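Lactate dehydrogenase (Eimeria maxima, PDB 6CT6) probably interconverts pyruvate and lactate with NADH as the hydride carrier, and is captured here with NADH and the pyruvate analogue oxamate. Local coordinates at residues 99-102 with 103-106; 226-229 with 230-234. All coordinates share one frame; numbering follows the deposited sequence.

Contact 1 (99-102 with 103-106). With OXM (oxamic acid), chain F.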
loop_
_atom_site.group_PDB
_atom_site.type_symbol
_atom_site.label_atom_id
_atom_site.label_comp_id
_atom_site.label_asym_id
_atom_site.label_seq_id
_atom_site.Cartn_x
_atom_site.Cartn_y
_atom_site.Cartn_z
ATOM N N SER B 99 -13.405 18.906 6.646
ATOM C CA SER B 99 -14.759 18.379 6.684
ATOM C C SER B 99 -14.944 17.441 5.502
ATOM O O SER B 99 -14.337 17.625 4.444
ATOM C CB SER B 99 -15.813 19.495 6.650
ATOM O OG SER B 99 -15.853 20.125 5.382
ATOM N N ARG B 100 -15.782 16.426 5.700
ATOM C CA ARG B 100 -16.074 15.465 4.645
ATOM C C ARG B 100 -17.114 16.026 3.683
ATOM O O ARG B 100 -17.748 15.267 2.943
ATOM C CB ARG B 100 -16.573 14.142 5.240
ATOM C CG ARG B 100 -15.587 13.410 6.152
ATOM C CD ARG B 100 -16.219 12.130 6.715
ATOM N NE ARG B 100 -15.294 11.331 7.518
ATOM C CZ ARG B 100 -15.273 11.314 8.847
ATOM N NH1 ARG B 100 -16.127 12.056 9.538
ATOM N NH2 ARG B 100 -14.398 10.552 9.491
ATOM N N MET B 101 -17.293 17.354 3.677
ATOM C CA MET B 101 -18.417 17.951 2.969
ATOM C C MET B 101 -18.102 19.261 2.254
ATOM O O MET B 101 -18.982 19.788 1.567
ATOM C CB MET B 101 -19.577 18.169 3.958
ATOM C CG MET B 101 -20.811 18.849 3.380
ATOM S SD MET B 101 -22.348 18.219 4.081
ATOM C CE MET B 101 -21.961 18.198 5.829
ATOM N N ASP B 102 -16.887 19.799 2.363
ATOM C CA ASP B 102 -16.604 21.069 1.701
ATOM C C ASP B 102 -16.640 20.961 0.178
ATOM O O ASP B 102 -16.692 21.994 -0.498
ATOM C CB ASP B 102 -15.246 21.611 2.149
ATOM C CG ASP B 102 -14.138 20.588 2.028
ATOM O OD1 ASP B 102 -14.340 19.569 1.333
ATOM O OD2 ASP B 102 -13.062 20.803 2.627
ATOM N N LEU B 103 -16.620 19.746 -0.380
ATOM C CA LEU B 103 -16.579 19.555 -1.827
ATOM C C LEU B 103 -17.797 18.801 -2.351
ATOM O O LEU B 103 -17.766 18.275 -3.468
ATOM C CB LEU B 103 -15.295 18.829 -2.228
ATOM C CG LEU B 103 -14.055 19.725 -2.182
ATOM C CD1 LEU B 103 -12.843 18.962 -1.676
ATOM C CD2 LEU B 103 -13.779 20.332 -3.552
ATOM N N LEU B 104 -18.873 18.745 -1.571
ATOM C CA LEU B 104 -20.086 18.052 -2.004
ATOM C C LEU B 104 -20.611 18.542 -3.346
ATOM O O LEU B 104 -20.921 17.698 -4.203
ATOM C CB LEU B 104 -21.152 18.193 -0.908
ATOM C CG LEU B 104 -22.467 17.431 -1.084
ATOM C CD1 LEU B 104 -23.126 17.235 0.269
ATOM C CD2 LEU B 104 -23.429 18.158 -2.016
ATOM N N PRO B 105 -20.751 19.848 -3.599
ATOM C CA PRO B 105 -21.314 20.279 -4.890
ATOM C C PRO B 105 -20.528 19.773 -6.081
ATOM O O PRO B 105 -21.109 19.535 -7.146
ATOM C CB PRO B 105 -21.263 21.812 -4.800
ATOM C CG PRO B 105 -21.154 22.113 -3.348
ATOM C CD PRO B 105 -20.354 20.995 -2.768
ATOM N N VAL B 106 -19.218 19.612 -5.929
ATOM C CA VAL B 106 -18.376 19.151 -7.027
ATOM C C VAL B 106 -18.480 17.642 -7.181
ATOM O O VAL B 106 -18.689 17.119 -8.283
ATOM C CB VAL B 106 -16.920 19.591 -6.784
ATOM C CG1 VAL B 106 -16.021 19.147 -7.932
ATOM C CG2 VAL B 106 -16.849 21.096 -6.586
HETATM C C1 OXM F . -12.168 9.824 6.543
HETATM N N1 OXM F . -11.250 10.918 6.259
HETATM O O1 OXM F . -13.204 9.750 5.963
HETATM C C2 OXM F . -11.806 8.767 7.590
HETATM O O2 OXM F . -12.638 8.446 8.476
HETATM O O3 OXM F . -10.677 8.212 7.566
#
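Across 99-102 and 103-106 the backbone folds through a type I beta turn, Met101 to Leu104, that leads straight into the helix beginning at Leu104. This piece ends the mobile loop that in lactate dehydrogenases closes over the substrate, within the Rossmann-type NAD-binding domain. The turn is closed by one weak bond, Leu104 N to Met101 O at 3.3 Å, nearly straight at 168°. Leu103 occupies the N-cap position, and its carbonyl O receives a weak bond from Val106 N. The CA atoms of Met101 and Leu104 come within 5.2 Å across the turn.

Their side chains run side by side in the same direction. In each, CG stands opposite the backbone N (chi1 177° in Met101), and with the turn bringing their CA atoms close, the two chains run alongside each other. Met101 SD then lies 4.0 Å from Leu104 CD1, a loose apolar touch; on helix 303-328, Met101 meets Met319, while Leu104 meets Ile323 and Leu326. Asp102 and Leu103 form a second neighbouring pair, also pointing alike: carboxylate oxygen OD1 of Asp102 lies 3.4 Å from methyl CD1 of Leu103. OD1 also approaches Leu103 N, but the angle is too poor for a hydrogen bond.

Arg100, just before the turn, sends its side chain roughly perpendicular to that of Met101. From CG to NE its chain is extended, which carries the guanidinium to the oxamate. Asn132, Arg163 and His187 bind the same ligand, so it is held from several residues. The guanidinium presents its edge, with oxamate O1 in its plane, and grips the ligand by two bonds: Arg100 NH2 reaches carboxylate O2 at 2.9 Å, while Arg100 NE reaches amide oxygen O1 at 3.0 Å, its N-H directed at O1 at 174°.

Contact 2 (226-229 with 230-234)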
loop_
_atom_site.group_PDB
_atom_site.type_symbol
_atom_site.label_atom_id
_atom_site.label_comp_id
_atom_site.label_asym_id
_atom_site.label_seq_id
_atom_site.Cartn_x
_atom_site.Cartn_y
_atom_site.Cartn_z
ATOM N N THR B 226 -12.991 7.182 18.898
ATOM C CA THR B 226 -13.488 6.561 17.672
ATOM C C THR B 226 -14.057 7.607 16.720
ATOM O O THR B 226 -13.756 7.601 15.521
ATOM C CB THR B 226 -14.546 5.508 18.008
ATOM O OG1 THR B 226 -13.962 4.481 18.821
ATOM C CG2 THR B 226 -15.118 4.884 16.735
ATOM N N LYS B 227 -14.894 8.509 17.237
ATOM C CA LYS B 227 -15.468 9.550 16.392
ATOM C C LYS B 227 -14.395 10.489 15.854
ATOM O O LYS B 227 -14.557 11.063 14.770
ATOM C CB LYS B 227 -16.520 10.342 17.175
ATOM C CG LYS B 227 -17.668 9.500 17.725
ATOM C CD LYS B 227 -18.385 10.203 18.873
ATOM C CE LYS B 227 -19.269 11.342 18.389
ATOM N NZ LYS B 227 -20.702 10.942 18.323
ATOM N N GLN B 228 -13.296 10.654 16.588
ATOM C CA GLN B 228 -12.249 11.607 16.236
ATOM C C GLN B 228 -11.141 11.012 15.373
ATOM O O GLN B 228 -10.311 11.770 14.856
ATOM C CB GLN B 228 -11.616 12.180 17.511
ATOM C CG GLN B 228 -12.568 12.994 18.369
ATOM C CD GLN B 228 -12.102 13.109 19.808
ATOM O OE1 GLN B 228 -10.941 12.844 20.123
ATOM N NE2 GLN B 228 -13.014 13.494 20.692
ATOM N N ALA B 229 -11.109 9.688 15.198
ATOM C CA ALA B 229 -9.941 9.048 14.597
ATOM C C ALA B 229 -9.634 9.611 13.215
ATOM O O ALA B 229 -8.470 9.876 12.892
ATOM C CB ALA B 229 -10.158 7.539 14.512
ATOM N N GLY B 230 -10.659 9.784 12.378
ATOM C CA GLY B 230 -10.419 10.266 11.028
ATOM C C GLY B 230 -9.764 11.631 11.018
ATOM O O GLY B 230 -8.758 11.848 10.337
ATOM N N GLY B 231 -10.320 12.569 11.786
ATOM C CA GLY B 231 -9.719 13.888 11.881
ATOM C C GLY B 231 -8.344 13.855 12.520
ATOM O O GLY B 231 -7.457 14.623 12.140
ATOM N N ASP B 232 -8.149 12.969 13.500
ATOM C CA ASP B 232 -6.832 12.827 14.114
ATOM C C ASP B 232 -5.785 12.443 13.079
ATOM O O ASP B 232 -4.657 12.948 13.110
ATOM C CB ASP B 232 -6.876 11.783 15.234
ATOM C CG ASP B 232 -7.531 12.305 16.497
ATOM O OD1 ASP B 232 -7.605 13.541 16.663
ATOM O OD2 ASP B 232 -7.964 11.481 17.328
ATOM N N ILE B 233 -6.140 11.552 12.152
ATOM C CA ILE B 233 -5.195 11.133 11.122
ATOM C C ILE B 233 -4.933 12.276 10.149
ATOM O O ILE B 233 -3.789 12.523 9.756
ATOM C CB ILE B 233 -5.720 9.875 10.403
ATOM C CG1 ILE B 233 -5.694 8.674 11.358
ATOM C CG2 ILE B 233 -4.896 9.580 9.149
ATOM C CD1 ILE B 233 -6.350 7.414 10.809
ATOM N N VAL B 234 -5.990 12.981 9.738
ATOM C CA VAL B 234 -5.834 14.143 8.862
ATOM C C VAL B 234 -4.830 15.122 9.458
ATOM O O VAL B 234 -3.945 15.637 8.764
ATOM C CB VAL B 234 -7.201 14.812 8.624
ATOM C CG1 VAL B 234 -7.040 16.206 8.013
ATOM C CG2 VAL B 234 -8.066 13.938 7.732
HETATM O O HOH W 1 -13.462 9.339 12.423
HETATM O O HOH W 2 -12.865 12.729 12.833
#
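Gln228 and Asp232 meet one turn apart on helix 216-237, in the alpha/beta C-terminal domain, where the helix is kinked. Asp232 N donates to Gln228 O at 2.8 Å, and the next bond runs from Ile233 N to Ala229 O at 3.0 Å.

The kink falls at Gly230 and Gly231, where the regular i to i+4 bonds of Gly230 N and Gly231 N are missing and waters stand in. Two waters bridge the break: each donates to Lys227 O and accepts from one glycine, water 1 from Gly230 N and water 2 from Gly231 N, both at 2.8 Å.

Asp232 turns its CB toward the preceding turn. With chi1 at -76°, CG lies beside its own backbone N, and the carboxylate folds back along the helix. OD2 stops 3.7 Å from Gln228 CB, so the aliphatic base of the glutamine, rather than its amide, meets the acid; beyond CG the glutamine chain is extended. The strongest partner of the carboxylate is Arg235, which forms a salt bridge with OD1, while Lys225 makes a long, weak ion pair with OD2. Ile233 also has its longer branch beside the backbone N (chi1 -69°), bringing CG1 to 3.4 Å from Ala229 O and past the oxygen that its own amide binds. Ala229 and Ile233 both pack on Arg163 of helix 157-172, and Met51 and His55 of the second subunit border this region.

Chemically, the waters give both glycine amides an acceptor, and the salt bridge with Arg235, with a lesser contribution from Lys225, would favour the ionised form of Asp232. With no side chain, Gly230 lets the kinked backbone lie directly against the oxamate.

Contacts 1 and 2 belong to different domains, the loop leading into helix 104-121 on the NAD-binding side and helix 216-237 on the C-terminal side, and their centres are about 17 Å apart. They nevertheless meet at the substrate: Arg100 NH2 packs 4.3 Å from Gly230 CA, and both residues line the oxamate pocket. The approach differs in kind, since contact 1 reaches in with a long charged side chain whereas contact 2 brings its backbone to the ligand. Val234 adds a further tie by touching Trp98, another pocket residue just ahead of 99-102. Together they are consistent with a loop that closes over substrate against the C-terminal domain.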